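Side-chain contacts in carbonic anhydrase (Synechocystis sp., PDB 5SWC), which catalyses the reversible, zinc-dependent hydration of carbon dioxide and supplies carbon dioxide to RuBisCO inside the carboxysome: residues R39-Q44 with Q70-D75; A103-E108 with Y184-S189. All coordinates share one frame; numbering follows the deposited sequence.

Contact 1 (R39-Q44 with Q70-D75)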
loop_
_atom_site.group_PDB
_atom_site.type_symbol
_atom_site.label_atom_id
_atom_site.label_comp_id
_atom_site.label_asym_id
_atom_site.label_seq_id
_atom_site.Cartn_x
_atom_site.Cartn_y
_atom_site.Cartn_z
ATOM N N ARG A 39 2.200 -46.525 -1.052
ATOM C CA ARG A 39 1.249 -46.365 -2.134
ATOM C C ARG A 39 -0.173 -46.188 -1.623
ATOM O O ARG A 39 -0.919 -45.368 -2.183
ATOM C CB ARG A 39 1.341 -47.542 -3.101
ATOM C CG ARG A 39 1.164 -48.913 -2.462
ATOM C CD ARG A 39 1.495 -50.002 -3.478
ATOM N NE ARG A 39 1.267 -51.360 -3.011
ATOM C CZ ARG A 39 2.191 -52.132 -2.437
ATOM N NH1 ARG A 39 3.400 -51.636 -2.146
ATOM N NH2 ARG A 39 1.891 -53.367 -2.080
ATOM N N ASP A 40 -0.546 -46.902 -0.561
ATOM C CA ASP A 40 -1.929 -46.732 -0.035
ATOM C C ASP A 40 -2.086 -45.348 0.575
ATOM O O ASP A 40 -3.124 -44.697 0.408
ATOM C CB ASP A 40 -2.255 -47.775 1.034
ATOM C CG ASP A 40 -2.433 -49.176 0.483
ATOM O OD1 ASP A 40 -2.473 -49.358 -0.761
ATOM O OD2 ASP A 40 -2.546 -50.091 1.338
ATOM N N LEU A 41 -1.071 -44.895 1.297
ATOM C CA LEU A 41 -1.106 -43.563 1.895
ATOM C C LEU A 41 -1.273 -42.488 0.839
ATOM O O LEU A 41 -2.109 -41.603 0.970
ATOM C CB LEU A 41 0.160 -43.313 2.722
ATOM C CG LEU A 41 0.285 -41.923 3.326
ATOM C CD1 LEU A 41 -0.868 -41.628 4.281
ATOM C CD2 LEU A 41 1.614 -41.737 3.999
ATOM N N PHE A 42 -0.519 -42.567 -0.242
ATOM C CA PHE A 42 -0.615 -41.530 -1.272
ATOM C C PHE A 42 -1.958 -41.604 -1.968
ATOM O O PHE A 42 -2.486 -40.538 -2.314
ATOM C CB PHE A 42 0.549 -41.639 -2.281
ATOM C CG PHE A 42 1.831 -41.028 -1.775
ATOM C CD1 PHE A 42 1.962 -39.655 -1.707
ATOM C CD2 PHE A 42 2.889 -41.801 -1.352
ATOM C CE1 PHE A 42 3.122 -39.096 -1.222
ATOM C CE2 PHE A 42 4.063 -41.188 -0.877
ATOM C CZ PHE A 42 4.135 -39.851 -0.825
ATOM N N GLU A 43 -2.528 -42.796 -2.160
ATOM C CA GLU A 43 -3.880 -42.908 -2.719
ATOM C C GLU A 43 -4.880 -42.226 -1.786
ATOM O O GLU A 43 -5.731 -41.442 -2.246
ATOM C CB GLU A 43 -4.260 -44.358 -2.994
ATOM C CG GLU A 43 -5.523 -44.467 -3.887
ATOM C CD GLU A 43 -6.840 -44.273 -3.155
ATOM O OE1 GLU A 43 -6.854 -44.514 -1.930
ATOM O OE2 GLU A 43 -7.873 -43.919 -3.811
ATOM N N GLN A 44 -4.776 -42.468 -0.490
ATOM C CA GLN A 44 -5.680 -41.851 0.459
ATOM C C GLN A 44 -5.531 -40.338 0.416
ATOM O O GLN A 44 -6.527 -39.593 0.363
ATOM C CB GLN A 44 -5.339 -42.375 1.857
ATOM C CG GLN A 44 -5.998 -41.691 3.053
ATOM C CD GLN A 44 -5.283 -42.052 4.373
ATOM O OE1 GLN A 44 -4.953 -43.226 4.622
ATOM N NE2 GLN A 44 -5.023 -41.036 5.204
ATOM N N GLN A 70 10.574 -36.339 11.905
ATOM C CA GLN A 70 10.223 -37.684 11.401
ATOM C C GLN A 70 8.714 -37.815 11.116
ATOM O O GLN A 70 8.049 -38.776 11.501
ATOM C CB GLN A 70 10.738 -38.781 12.356
ATOM C CG GLN A 70 12.252 -38.824 12.426
ATOM C CD GLN A 70 12.853 -39.339 11.154
ATOM O OE1 GLN A 70 12.771 -40.543 10.887
ATOM N NE2 GLN A 70 13.466 -38.460 10.367
ATOM N N SER A 71 8.227 -36.796 10.410
ATOM C CA SER A 71 6.829 -36.722 10.049
ATOM C C SER A 71 6.553 -37.496 8.790
ATOM O O SER A 71 7.437 -37.688 7.959
ATOM C CB SER A 71 6.379 -35.298 9.848
ATOM O OG SER A 71 6.248 -34.622 11.074
ATOM N N GLU A 72 5.318 -37.967 8.686
ATOM C CA GLU A 72 4.819 -38.599 7.491
ATOM C C GLU A 72 4.267 -37.522 6.540
ATOM O O GLU A 72 3.802 -36.489 6.962
ATOM C CB GLU A 72 3.704 -39.583 7.873
ATOM C CG GLU A 72 3.176 -40.401 6.724
ATOM C CD GLU A 72 4.257 -41.223 6.075
ATOM O OE1 GLU A 72 4.866 -40.725 5.082
ATOM O OE2 GLU A 72 4.479 -42.359 6.589
ATOM N N VAL A 73 4.261 -37.832 5.262
ATOM C CA VAL A 73 3.580 -36.998 4.314
ATOM C C VAL A 73 2.115 -36.873 4.753
ATOM O O VAL A 73 1.470 -37.849 5.148
ATOM C CB VAL A 73 3.662 -37.649 2.932
ATOM C CG1 VAL A 73 3.055 -36.777 1.904
ATOM C CG2 VAL A 73 5.127 -37.936 2.564
ATOM N N GLY A 74 1.612 -35.636 4.693
ATOM C CA GLY A 74 0.268 -35.340 5.125
ATOM C C GLY A 74 0.200 -34.716 6.506
ATOM O O GLY A 74 -0.846 -34.231 6.920
ATOM N N ASP A 75 1.289 -34.745 7.249
ATOM C CA ASP A 75 1.261 -34.276 8.631
ATOM C C ASP A 75 1.443 -32.771 8.795
ATOM O O ASP A 75 0.813 -32.186 9.687
ATOM C CB ASP A 75 2.359 -34.975 9.448
ATOM C CG ASP A 75 2.087 -36.447 9.750
ATOM O OD1 ASP A 75 1.008 -36.995 9.453
ATOM O OD2 ASP A 75 3.018 -37.063 10.360
#

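Contact 2 (A103-E108 with Y184-S189). With FMT (formic acid), chain K.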
loop_
_atom_site.group_PDB
_atom_site.type_symbol
_atom_site.label_atom_id
_atom_site.label_comp_id
_atom_site.label_asym_id
_atom_site.label_seq_id
_atom_site.Cartn_x
_atom_site.Cartn_y
_atom_site.Cartn_z
ATOM N N ALA A 103 -4.729 -22.766 6.411
ATOM C CA ALA A 103 -4.456 -23.854 7.363
ATOM C C ALA A 103 -5.464 -23.881 8.535
ATOM O O ALA A 103 -5.970 -24.930 8.937
ATOM C CB ALA A 103 -3.030 -23.719 7.867
ATOM N N LEU A 104 -5.736 -22.708 9.095
ATOM C CA LEU A 104 -6.617 -22.633 10.252
ATOM C C LEU A 104 -8.078 -22.737 9.886
ATOM O O LEU A 104 -8.842 -23.434 10.561
ATOM C CB LEU A 104 -6.369 -21.324 11.009
ATOM C CG LEU A 104 -5.403 -21.425 12.178
ATOM C CD1 LEU A 104 -4.017 -21.612 11.622
ATOM C CD2 LEU A 104 -5.464 -20.172 13.034
ATOM N N VAL A 105 -8.496 -22.079 8.808
ATOM C CA VAL A 105 -9.903 -21.973 8.486
ATOM C C VAL A 105 -10.388 -23.097 7.569
ATOM O O VAL A 105 -11.434 -23.695 7.813
ATOM C CB VAL A 105 -10.220 -20.601 7.870
ATOM C CG1 VAL A 105 -11.683 -20.532 7.519
ATOM C CG2 VAL A 105 -9.858 -19.508 8.881
ATOM N N ALA A 106 -9.649 -23.377 6.508
ATOM C CA ALA A 106 -10.024 -24.437 5.579
ATOM C C ALA A 106 -9.609 -25.814 6.088
ATOM O O ALA A 106 -10.364 -26.799 5.887
ATOM C CB ALA A 106 -9.422 -24.182 4.232
ATOM N N LEU A 107 -8.436 -25.919 6.707
ATOM C CA LEU A 107 -7.941 -27.230 7.184
ATOM C C LEU A 107 -8.060 -27.462 8.697
ATOM O O LEU A 107 -7.753 -28.538 9.187
ATOM C CB LEU A 107 -6.482 -27.409 6.754
ATOM C CG LEU A 107 -6.157 -27.206 5.263
ATOM C CD1 LEU A 107 -4.661 -27.386 5.009
ATOM C CD2 LEU A 107 -6.934 -28.152 4.409
ATOM N N GLU A 108 -8.563 -26.498 9.449
ATOM C CA GLU A 108 -8.819 -26.707 10.883
ATOM C C GLU A 108 -7.594 -27.216 11.699
ATOM O O GLU A 108 -7.737 -27.997 12.658
ATOM C CB GLU A 108 -10.039 -27.628 11.066
ATOM C CG GLU A 108 -11.348 -27.070 10.472
ATOM C CD GLU A 108 -12.516 -28.049 10.576
ATOM O OE1 GLU A 108 -13.283 -27.994 11.565
ATOM O OE2 GLU A 108 -12.668 -28.885 9.662
ATOM N N TYR A 184 -3.705 -11.784 14.108
ATOM C CA TYR A 184 -4.579 -12.238 13.036
ATOM C C TYR A 184 -5.969 -12.661 13.575
ATOM O O TYR A 184 -6.034 -13.344 14.595
ATOM C CB TYR A 184 -3.962 -13.417 12.306
ATOM C CG TYR A 184 -2.836 -13.017 11.355
ATOM C CD1 TYR A 184 -1.599 -12.723 11.854
ATOM C CD2 TYR A 184 -3.051 -12.838 9.987
ATOM C CE1 TYR A 184 -0.577 -12.315 11.002
ATOM C CE2 TYR A 184 -2.046 -12.444 9.155
ATOM C CZ TYR A 184 -0.827 -12.174 9.670
ATOM O OH TYR A 184 0.153 -11.802 8.762
ATOM N N PRO A 185 -7.033 -12.283 12.885
ATOM C CA PRO A 185 -8.370 -12.618 13.359
ATOM C C PRO A 185 -8.627 -14.096 13.662
ATOM O O PRO A 185 -9.219 -14.404 14.712
ATOM C CB PRO A 185 -9.283 -12.107 12.265
ATOM C CG PRO A 185 -8.477 -10.937 11.670
ATOM C CD PRO A 185 -7.082 -11.391 11.716
ATOM N N ALA A 186 -8.198 -14.986 12.783
ATOM C CA ALA A 186 -8.492 -16.396 12.978
ATOM C C ALA A 186 -7.775 -16.901 14.212
ATOM O O ALA A 186 -8.342 -17.769 14.935
ATOM C CB ALA A 186 -8.051 -17.185 11.768
ATOM N N ILE A 187 -6.563 -16.420 14.459
ATOM C CA ILE A 187 -5.810 -16.842 15.625
ATOM C C ILE A 187 -6.427 -16.270 16.889
ATOM O O ILE A 187 -6.664 -16.987 17.846
ATOM C CB ILE A 187 -4.382 -16.440 15.450
ATOM C CG1 ILE A 187 -3.803 -17.336 14.340
ATOM C CG2 ILE A 187 -3.598 -16.613 16.720
ATOM C CD1 ILE A 187 -2.376 -17.150 14.028
ATOM N N HIS A 188 -6.768 -14.981 16.854
ATOM C CA HIS A 188 -7.304 -14.334 18.025
ATOM C C HIS A 188 -8.607 -14.973 18.454
ATOM O O HIS A 188 -8.817 -15.195 19.655
ATOM C CB HIS A 188 -7.490 -12.867 17.663
ATOM C CG HIS A 188 -7.899 -11.997 18.810
ATOM N ND1 HIS A 188 -7.123 -11.853 19.942
ATOM C CD2 HIS A 188 -8.983 -11.213 18.985
ATOM C CE1 HIS A 188 -7.727 -10.998 20.762
ATOM N NE2 HIS A 188 -8.850 -10.602 20.211
ATOM N N SER A 189 -9.480 -15.284 17.507
ATOM C CA SER A 189 -10.752 -15.873 17.846
ATOM C C SER A 189 -10.606 -17.293 18.428
ATOM O O SER A 189 -11.253 -17.663 19.384
ATOM C CB SER A 189 -11.617 -15.890 16.613
ATOM O OG SER A 189 -12.838 -16.501 16.915
HETATM C C FMT K . -6.997 -14.522 9.191
HETATM O O1 FMT K . -6.770 -14.410 10.377
HETATM O O2 FMT K . -8.137 -14.757 8.750
#

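Contact 1 (R39-Q44 with Q70-D75)
The branched end of Leu41 spreads a methyl over one face of the Glu72 carboxylate, Leu41 CD2 standing 3.4 Å from Glu72 CD, while the broad apolar ring of buried Phe42 meets Val73 obliquely, Phe42 CE1 lying 3.9 Å from Val73 CG1. The Phe42 ring also meets that of Phe35, in helix 34-37, and packs on Tyr203 of a second subunit. The motif opposite helix 39-45 is a type II beta turn, Glu72 to Asp75, between helix 65-69 and strand 76-81. Gly74 suits its third position, where phi is positive and a side chain would collide with the carbonyl oxygen of Val73.

Glu72 CG lies anti to the backbone N (chi1 -175°), and a bend at chi2 (59°) folds the carboxylate back. Glu72 OE1 thereby accepts Val73 N at 3.0 Å, on the anti side and near the carboxylate plane, and also bonds Tyr34 OH. With an alanine here, the Tyr34 hydroxyl and the Val73 N-H would probably lose their shared partner and Leu41 CD2 the group it rests on. Branched Val73 also offers the ring its CG2. Within the turn, Glu72 N donates to Asp75 OD2 at 3.0 Å, from well above that carboxylate's plane.

Contact 2 (A103-E108 with Y184-S189)
Leu104 reaches Ile187 through an unusual first torsion, chi1 -95°, well off a staggered position; Leu104 CD2 comes to 3.5 Å from Ile187 CG1 as the two side chains cross at about a right angle. Val105, with CG1 anti to its amide nitrogen (chi1 179°), leaves CG2 beside that nitrogen, where Val105 CG2 meets Ala186 CB at 4.1 Å. The same methyl lies 4.1 Å from Leu104 CD2, so small Ala186 is touched by both Leu104 and Val105 and lets the backbones come close, with Leu104 CA and Ala186 CA 7.1 Å apart.

Segment 103-108 takes in the last part of helix 95-106, with a wider pi-type turn; residues 185-189 begin helix 185-193, with Tyr184 at its N-cap position. Leu104 and Ile187 both pack on Ile112 of strand 111-117, as helices cover a sheet in an alpha/beta fold. Ser189 bonds Asp155 of a third subunit.

A formic acid molecule, probably from the crystallisation liquor, sits at the helix start: Ala186 N donates to its O1 at 2.9 Å, nearly straight (170°). If ionised, it would probably gain from the partial positive charge there. Between the two segments the contacts are all apolar, so shape and hydrophobic burial probably set their spacing.

The two contacts share no helix or strand, and their centres lie about 24 Å apart, with about 8 Å between nearest atoms. Neither is purely core or surface: each has two buried and two partly exposed touching residues. Contact 1 is the more peripheral, fastening an N-terminal helix to the turn that leads into strand 76-81, outermost within this chain; contact 2 sits nearer the centre, joining two helices over strand 111-117, well inside the sheet. Both lack hydrogen bonds across, but contact 1 mixes aliphatic groups with a ring and a bonded carboxylate, whereas contact 2 uses aliphatic groups alone. Both adjoin the second subunit, and contact 2 also a third, so each also borders the hexamer's interfaces.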